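Local atomic coordinates of type VI secretion system component (Escherichia coli O6, PDB entry 2P5Z), a protein that is a component of the type VI secretion system, structurally similar to the phage T4 tail proteins gp27 and gp5, and probably forms part of its injection apparatus. Residues G385-S393 / G407-F415; S120-N128 / D418-W428. All blocks are in the same frame, centred on the assembly; numbering follows the deposited sequence.

Contact 1: residues G385-S393 / G407-F415; sequences GTLPARVTS and GRYRVNLDF
R390 and N412 face each other as an antiparallel hydrogen-bonded pair: R390 N donates to N412 O at 2.7 Å, almost straight at 175°, and N412 N answers to R390 O at 2.8 Å. Two residues on, past the V391-V411 pair, R410 O is gripped twice by T392, through its backbone N and through OG1, which lies 2.9 Å from R410 O and well above the carbonyl plane. With chi1 at 43°, T392 OG1 lies between its own N and carbonyl carbon, which brings it over the centre of one face of the R410 guanidinium. On the face that carries V391 and V411, A389 CB meets V411 CG1 at 3.7 Å and V391 CG1 approaches the Y409 ring. The F415 ring closes the other end, its edge against P388 O with CE1 3.3 Å away, while CZ touches P388 CB. R390 NH1 passes near F415 CE2 and reaches D414 O through a water; its NH2 forms a salt bridge with E451.

These are neighbouring inner strands, 387-391 being the middle one, of a five-stranded antiparallel sheet belonging to the predicted OB domain. Strand 451-456 flanks 387-391 and strand 426-429 flanks 409-412, while E457 of a second subunit packs on P388.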
# COMPACT_ATOMS: atom_id res chain seq x y z
N GLY A 385 -14.45 -9.91 12.51
CA GLY A 385 -14.69 -11.17 13.19
C GLY A 385 -14.74 -11.05 14.70
O GLY A 385 -14.79 -9.95 15.27
N THR A 386 -14.68 -12.19 15.35
CA THR A 386 -15.01 -12.27 16.75
C THR A 386 -13.88 -12.92 17.55
O THR A 386 -13.10 -13.71 17.01
CB THR A 386 -16.33 -13.04 16.90
OG1 THR A 386 -17.02 -12.56 18.06
CG2 THR A 386 -16.11 -14.53 17.01
N LEU A 387 -13.75 -12.56 18.82
CA LEU A 387 -12.74 -13.23 19.66
C LEU A 387 -13.39 -14.18 20.65
O LEU A 387 -14.36 -13.81 21.33
CB LEU A 387 -11.86 -12.22 20.41
CG LEU A 387 -10.98 -11.31 19.58
CD1 LEU A 387 -10.19 -10.42 20.51
CD2 LEU A 387 -10.06 -12.16 18.70
N PRO A 388 -12.88 -15.41 20.74
CA PRO A 388 -13.39 -16.33 21.75
C PRO A 388 -12.92 -15.92 23.14
O PRO A 388 -11.80 -15.43 23.30
CB PRO A 388 -12.76 -17.67 21.35
CG PRO A 388 -11.51 -17.31 20.62
CD PRO A 388 -11.80 -16.00 19.92
N ALA A 389 -13.79 -16.07 24.13
CA ALA A 389 -13.38 -15.84 25.50
C ALA A 389 -14.04 -16.85 26.43
O ALA A 389 -15.02 -17.49 26.05
CB ALA A 389 -13.72 -14.45 25.91
N ARG A 390 -13.49 -16.99 27.63
CA ARG A 390 -14.09 -17.81 28.67
C ARG A 390 -14.54 -16.91 29.80
O ARG A 390 -13.73 -16.13 30.30
CB ARG A 390 -13.09 -18.82 29.21
CG ARG A 390 -12.94 -20.03 28.34
CD ARG A 390 -12.60 -21.25 29.18
NE ARG A 390 -12.67 -22.47 28.38
CZ ARG A 390 -11.64 -23.00 27.73
NH1 ARG A 390 -10.45 -22.42 27.79
NH2 ARG A 390 -11.80 -24.11 27.02
N VAL A 391 -15.80 -17.04 30.20
CA VAL A 391 -16.31 -16.34 31.39
C VAL A 391 -15.66 -16.93 32.64
O VAL A 391 -15.59 -18.14 32.80
CB VAL A 391 -17.84 -16.40 31.50
CG1 VAL A 391 -18.33 -15.41 32.53
CG2 VAL A 391 -18.47 -16.07 30.16
N THR A 392 -15.12 -16.06 33.49
CA THR A 392 -14.45 -16.48 34.73
C THR A 392 -15.32 -16.19 35.95
O THR A 392 -16.41 -15.60 35.84
CB THR A 392 -13.06 -15.81 34.92
OG1 THR A 392 -13.11 -14.42 34.57
CG2 THR A 392 -12.00 -16.51 34.07
N SER A 393 -14.84 -16.61 37.12
CA SER A 393 -15.57 -16.42 38.37
C SER A 393 -14.68 -15.88 39.49
O SER A 393 -15.11 -15.77 40.64
CB SER A 393 -16.20 -17.75 38.78
OG SER A 393 -15.23 -18.77 38.83
N GLY A 407 -23.09 -5.61 35.12
CA GLY A 407 -23.25 -6.85 34.34
C GLY A 407 -23.15 -6.84 32.82
O GLY A 407 -24.18 -6.92 32.16
N ARG A 408 -21.96 -6.77 32.20
CA ARG A 408 -20.58 -6.65 32.75
C ARG A 408 -19.91 -7.87 33.40
O ARG A 408 -19.50 -7.82 34.57
CB ARG A 408 -20.33 -5.36 33.54
CG ARG A 408 -20.03 -4.17 32.69
CD ARG A 408 -18.64 -4.25 32.11
NE ARG A 408 -18.02 -2.93 32.15
CZ ARG A 408 -17.28 -2.49 33.16
NH1 ARG A 408 -16.78 -1.27 33.11
NH2 ARG A 408 -17.04 -3.25 34.22
N TYR A 409 -19.77 -8.93 32.61
CA TYR A 409 -18.97 -10.10 32.98
C TYR A 409 -17.48 -9.80 32.85
O TYR A 409 -17.09 -8.99 32.01
CB TYR A 409 -19.29 -11.26 32.05
CG TYR A 409 -20.70 -11.78 32.13
CD1 TYR A 409 -21.70 -11.28 31.29
CD2 TYR A 409 -21.04 -12.79 33.03
CE1 TYR A 409 -23.01 -11.76 31.36
CE2 TYR A 409 -22.34 -13.28 33.11
CZ TYR A 409 -23.32 -12.76 32.26
OH TYR A 409 -24.61 -13.25 32.34
N ARG A 410 -16.66 -10.43 33.68
CA ARG A 410 -15.21 -10.41 33.46
C ARG A 410 -14.82 -11.65 32.66
O ARG A 410 -15.03 -12.78 33.09
CB ARG A 410 -14.38 -10.34 34.74
CG ARG A 410 -12.87 -10.46 34.46
CD ARG A 410 -11.99 -10.08 35.64
NE ARG A 410 -11.96 -11.11 36.68
CZ ARG A 410 -11.14 -12.16 36.68
NH1 ARG A 410 -10.27 -12.35 35.69
NH2 ARG A 410 -11.20 -13.04 37.68
N VAL A 411 -14.24 -11.41 31.50
CA VAL A 411 -14.02 -12.47 30.56
C VAL A 411 -12.52 -12.63 30.28
O VAL A 411 -11.75 -11.69 30.43
CB VAL A 411 -14.89 -12.24 29.33
CG1 VAL A 411 -14.12 -11.61 28.17
CG2 VAL A 411 -15.55 -13.51 28.94
N ASN A 412 -12.12 -13.84 29.93
CA ASN A 412 -10.72 -14.19 29.81
C ASN A 412 -10.48 -14.74 28.42
O ASN A 412 -11.19 -15.65 28.01
CB ASN A 412 -10.39 -15.27 30.82
CG ASN A 412 -8.92 -15.38 31.11
OD1 ASN A 412 -8.12 -15.74 30.24
ND2 ASN A 412 -8.55 -15.09 32.36
N LEU A 413 -9.49 -14.21 27.71
CA LEU A 413 -9.29 -14.63 26.31
C LEU A 413 -7.92 -15.21 25.91
O LEU A 413 -7.54 -15.19 24.75
CB LEU A 413 -9.83 -13.60 25.29
CG LEU A 413 -9.51 -12.11 25.11
CD1 LEU A 413 -10.79 -11.32 25.22
CD2 LEU A 413 -8.55 -11.59 26.09
N ASP A 414 -7.20 -15.75 26.89
CA ASP A 414 -5.99 -16.50 26.63
C ASP A 414 -6.38 -17.95 26.37
O ASP A 414 -7.32 -18.46 26.98
CB ASP A 414 -5.04 -16.41 27.83
CG ASP A 414 -3.73 -17.15 27.61
OD1 ASP A 414 -3.25 -17.23 26.46
OD2 ASP A 414 -3.17 -17.66 28.61
N PHE A 415 -5.70 -18.61 25.44
CA PHE A 415 -5.99 -20.01 25.13
C PHE A 415 -4.73 -20.87 25.06
O PHE A 415 -3.80 -20.68 25.83
CB PHE A 415 -6.80 -20.11 23.82
CG PHE A 415 -8.25 -19.76 23.98
CD1 PHE A 415 -8.69 -18.45 23.81
CD2 PHE A 415 -9.19 -20.73 24.30
CE1 PHE A 415 -10.02 -18.12 23.97
CE2 PHE A 415 -10.53 -20.40 24.45
CZ PHE A 415 -10.94 -19.09 24.28
O HOH W 1 -9.53 -19.80 28.13

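Contact 2: residues S120-N128 / D418-W428; sequences SRQNAIYQN and DTWKPGYESLW
N123 sets its CB over one face of the W420 indole, above the six-membered ring: a CH-pi contact 3.5 Å from N123 CB to the centroid of that ring and only 9° off the normal. The backbones hold this pair in place from both ends: N123 N donates to T419 O at 2.7 Å, and K421 N to N123 O at 3.0 Å. Beyond the indole, I125 CD1 comes within 3.9 Å of W420 CZ3, and its CG2 branch meets L427 CD2, the two side chains crossing at about a right angle.

K421 runs across the flank of the 120-128 segment. Its chain, extended beyond CG, passes Q122 CB and A124 CB and brings NZ to Y126 OH at 2.6 Å, near the plane of the phenol ring; Q166 accepts a second bond from this ammonium. The Y126 and Y424 rings meet obliquely, centroids 5.0 Å apart and planes at 50°. Y424 turns its edge to I125 O, which lies in the ring plane 3.2 Å from CD2, while Y424 O takes the I125 N-H on a lone pair. A type II turn from K421 to Y424 brings both side chains to bear on the same strand.

N123 OD1 is bound by the backbone N of G168. Strand 124-127 pairs antiparallel with 161-166, from which M165 reaches W420, and helix 131-140 packs on Y126 and K421 through I138. The axis of 426-428 stands at 56° to that of 124-127; it belongs to the five-stranded OB sheet, with 409-412 beside it.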
# COMPACT_ATOMS: atom_id res chain seq x y z
N SER A 120 8.72 -6.83 19.42
CA SER A 120 7.78 -7.56 20.26
C SER A 120 6.33 -7.18 20.01
O SER A 120 5.98 -6.00 20.07
CB SER A 120 8.12 -7.41 21.75
OG SER A 120 7.67 -6.17 22.26
N ARG A 121 5.50 -8.20 19.73
CA ARG A 121 4.09 -7.98 19.38
C ARG A 121 3.11 -8.89 20.13
O ARG A 121 2.49 -9.78 19.55
CB ARG A 121 3.86 -8.07 17.86
CG ARG A 121 4.43 -9.29 17.12
CD ARG A 121 4.27 -9.20 15.58
NE ARG A 121 3.03 -8.54 15.14
CZ ARG A 121 2.98 -7.40 14.45
NH1 ARG A 121 4.10 -6.76 14.11
NH2 ARG A 121 1.81 -6.87 14.09
N GLN A 122 2.96 -8.66 21.42
CA GLN A 122 2.01 -9.44 22.20
C GLN A 122 0.70 -8.71 22.41
O GLN A 122 0.68 -7.49 22.51
CB GLN A 122 2.62 -9.83 23.54
CG GLN A 122 3.51 -11.06 23.47
CD GLN A 122 3.68 -11.71 24.84
OE1 GLN A 122 4.38 -11.18 25.71
NE2 GLN A 122 3.02 -12.85 25.04
N ASN A 123 -0.39 -9.46 22.48
CA ASN A 123 -1.70 -8.89 22.84
C ASN A 123 -1.86 -8.60 24.33
O ASN A 123 -1.44 -9.40 25.18
CB ASN A 123 -2.82 -9.81 22.37
CG ASN A 123 -2.72 -10.17 20.91
OD1 ASN A 123 -2.56 -9.30 20.06
ND2 ASN A 123 -2.84 -11.45 20.61
N ALA A 124 -2.48 -7.48 24.68
CA ALA A 124 -2.64 -7.14 26.09
C ALA A 124 -3.79 -6.19 26.34
O ALA A 124 -4.12 -5.37 25.50
CB ALA A 124 -1.35 -6.54 26.63
N ILE A 125 -4.40 -6.31 27.52
CA ILE A 125 -5.45 -5.36 27.94
C ILE A 125 -4.97 -4.66 29.20
O ILE A 125 -4.66 -5.29 30.20
CB ILE A 125 -6.81 -6.07 28.18
CG1 ILE A 125 -7.31 -6.71 26.90
CG2 ILE A 125 -7.87 -5.10 28.69
CD1 ILE A 125 -8.05 -7.99 27.13
N TYR A 126 -4.89 -3.34 29.14
CA TYR A 126 -4.30 -2.55 30.20
C TYR A 126 -5.46 -1.97 30.92
O TYR A 126 -6.42 -1.54 30.30
CB TYR A 126 -3.37 -1.45 29.65
CG TYR A 126 -2.11 -2.01 28.99
CD1 TYR A 126 -2.10 -2.34 27.63
CD2 TYR A 126 -0.96 -2.25 29.73
CE1 TYR A 126 -0.97 -2.88 27.04
CE2 TYR A 126 0.18 -2.78 29.14
CZ TYR A 126 0.16 -3.09 27.80
OH TYR A 126 1.28 -3.63 27.22
N GLN A 127 -5.37 -1.97 32.25
CA GLN A 127 -6.53 -1.79 33.12
C GLN A 127 -6.31 -0.56 34.00
O GLN A 127 -5.35 -0.53 34.75
CB GLN A 127 -6.68 -3.08 33.95
CG GLN A 127 -8.02 -3.29 34.63
CD GLN A 127 -9.14 -3.65 33.65
OE1 GLN A 127 -8.94 -4.44 32.72
NE2 GLN A 127 -10.32 -3.07 33.88
N ASN A 128 -7.18 0.44 33.89
CA ASN A 128 -7.14 1.66 34.74
C ASN A 128 -5.85 2.46 34.67
O ASN A 128 -5.24 2.79 35.69
CB ASN A 128 -7.50 1.39 36.22
CG ASN A 128 -8.77 0.60 36.38
OD1 ASN A 128 -8.74 -0.53 36.90
ND2 ASN A 128 -9.89 1.15 35.89
N ASP A 418 0.17 -18.62 23.88
CA ASP A 418 0.63 -17.55 24.78
C ASP A 418 0.86 -16.21 24.05
O ASP A 418 1.95 -15.62 24.10
CB ASP A 418 1.87 -17.98 25.58
CG ASP A 418 3.04 -18.43 24.70
OD1 ASP A 418 2.82 -18.77 23.52
OD2 ASP A 418 4.19 -18.42 25.18
N THR A 419 -0.18 -15.72 23.38
CA THR A 419 -0.12 -14.47 22.64
C THR A 419 -0.50 -13.29 23.54
O THR A 419 -0.41 -12.13 23.13
CB THR A 419 -1.06 -14.51 21.41
OG1 THR A 419 -2.38 -14.85 21.83
CG2 THR A 419 -0.57 -15.56 20.41
N TRP A 420 -0.90 -13.60 24.77
CA TRP A 420 -1.32 -12.61 25.74
C TRP A 420 -0.28 -12.41 26.84
O TRP A 420 0.23 -13.38 27.38
CB TRP A 420 -2.70 -12.97 26.33
CG TRP A 420 -3.76 -12.95 25.28
CD1 TRP A 420 -4.13 -13.99 24.46
CD2 TRP A 420 -4.56 -11.83 24.88
NE1 TRP A 420 -5.13 -13.58 23.60
CE2 TRP A 420 -5.40 -12.26 23.83
CE3 TRP A 420 -4.66 -10.51 25.32
CZ2 TRP A 420 -6.31 -11.41 23.20
CZ3 TRP A 420 -5.57 -9.66 24.69
CH2 TRP A 420 -6.37 -10.12 23.63
N LYS A 421 0.04 -11.15 27.13
CA LYS A 421 0.91 -10.80 28.25
C LYS A 421 0.29 -11.26 29.58
O LYS A 421 -0.93 -11.16 29.76
CB LYS A 421 1.17 -9.29 28.26
CG LYS A 421 2.09 -8.80 27.14
CD LYS A 421 2.26 -7.28 27.15
CE LYS A 421 2.70 -6.75 25.78
NZ LYS A 421 2.44 -5.29 25.64
N PRO A 422 1.12 -11.81 30.49
CA PRO A 422 0.71 -12.33 31.79
C PRO A 422 -0.10 -11.34 32.62
O PRO A 422 0.35 -10.23 32.89
CB PRO A 422 2.04 -12.61 32.49
CG PRO A 422 3.00 -12.87 31.39
CD PRO A 422 2.58 -11.96 30.27
N GLY A 423 -1.31 -11.76 33.00
CA GLY A 423 -2.21 -10.93 33.81
C GLY A 423 -2.85 -9.80 33.04
O GLY A 423 -3.45 -8.88 33.63
N TYR A 424 -2.73 -9.85 31.72
CA TYR A 424 -3.28 -8.82 30.87
C TYR A 424 -4.27 -9.44 29.90
O TYR A 424 -4.56 -8.87 28.85
CB TYR A 424 -2.17 -8.12 30.10
CG TYR A 424 -1.30 -7.19 30.90
CD1 TYR A 424 -0.02 -7.55 31.27
CD2 TYR A 424 -1.75 -5.93 31.25
CE1 TYR A 424 0.79 -6.69 31.98
CE2 TYR A 424 -0.96 -5.06 31.96
CZ TYR A 424 0.32 -5.44 32.32
OH TYR A 424 1.12 -4.56 33.04
N GLU A 425 -4.80 -10.60 30.28
CA GLU A 425 -5.69 -11.39 29.43
C GLU A 425 -7.15 -11.17 29.76
O GLU A 425 -8.02 -11.78 29.15
CB GLU A 425 -5.40 -12.89 29.57
CG GLU A 425 -3.95 -13.27 29.87
CD GLU A 425 -3.62 -13.36 31.36
OE1 GLU A 425 -4.56 -13.23 32.18
OE2 GLU A 425 -2.43 -13.54 31.70
N SER A 426 -7.45 -10.32 30.74
CA SER A 426 -8.82 -10.30 31.21
C SER A 426 -9.57 -9.01 30.85
O SER A 426 -8.99 -7.92 30.83
CB SER A 426 -8.90 -10.69 32.69
OG SER A 426 -9.01 -9.58 33.55
N LEU A 427 -10.86 -9.15 30.57
CA LEU A 427 -11.61 -8.11 29.90
C LEU A 427 -13.00 -7.98 30.50
O LEU A 427 -13.70 -8.97 30.67
CB LEU A 427 -11.71 -8.52 28.43
CG LEU A 427 -11.93 -7.54 27.27
CD1 LEU A 427 -13.35 -7.56 26.87
CD2 LEU A 427 -11.46 -6.13 27.57
N TRP A 428 -13.39 -6.74 30.82
CA TRP A 428 -14.70 -6.46 31.41
C TRP A 428 -15.72 -6.13 30.34
O TRP A 428 -15.64 -5.09 29.70
CB TRP A 428 -14.61 -5.31 32.41
CG TRP A 428 -14.03 -5.75 33.71
CD1 TRP A 428 -12.73 -5.62 34.11
CD2 TRP A 428 -14.71 -6.43 34.76
NE1 TRP A 428 -12.56 -6.17 35.36
CE2 TRP A 428 -13.77 -6.67 35.79
CE3 TRP A 428 -16.04 -6.86 34.95
CZ2 TRP A 428 -14.10 -7.32 36.98
CZ3 TRP A 428 -16.37 -7.50 36.14
CH2 TRP A 428 -15.41 -7.72 37.14

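The centres of the two contacts lie 12 Å apart, on the same side of the chain's centre. Along the sequence, 120-128 comes first, and 385-393, 407-415 and 418-428 follow in close succession nearly 260 residues later. Contact 1 is internal to the five-stranded OB sheet, whereas contact 2 joins the edge strand of that sheet, and the loop leading into it, to the part of the chain that falls in the phage baseplate hub family and is probably the gp27-like portion. Strands 409-412 and 426-429 are neighbours, probably bonded V411 N to L427 O and L413 N to E425 O, and W420 packs against L413. The OB domain is thus tied directly to the hub portion, consistent with a single chain combining elements resembling gp27 and gp5.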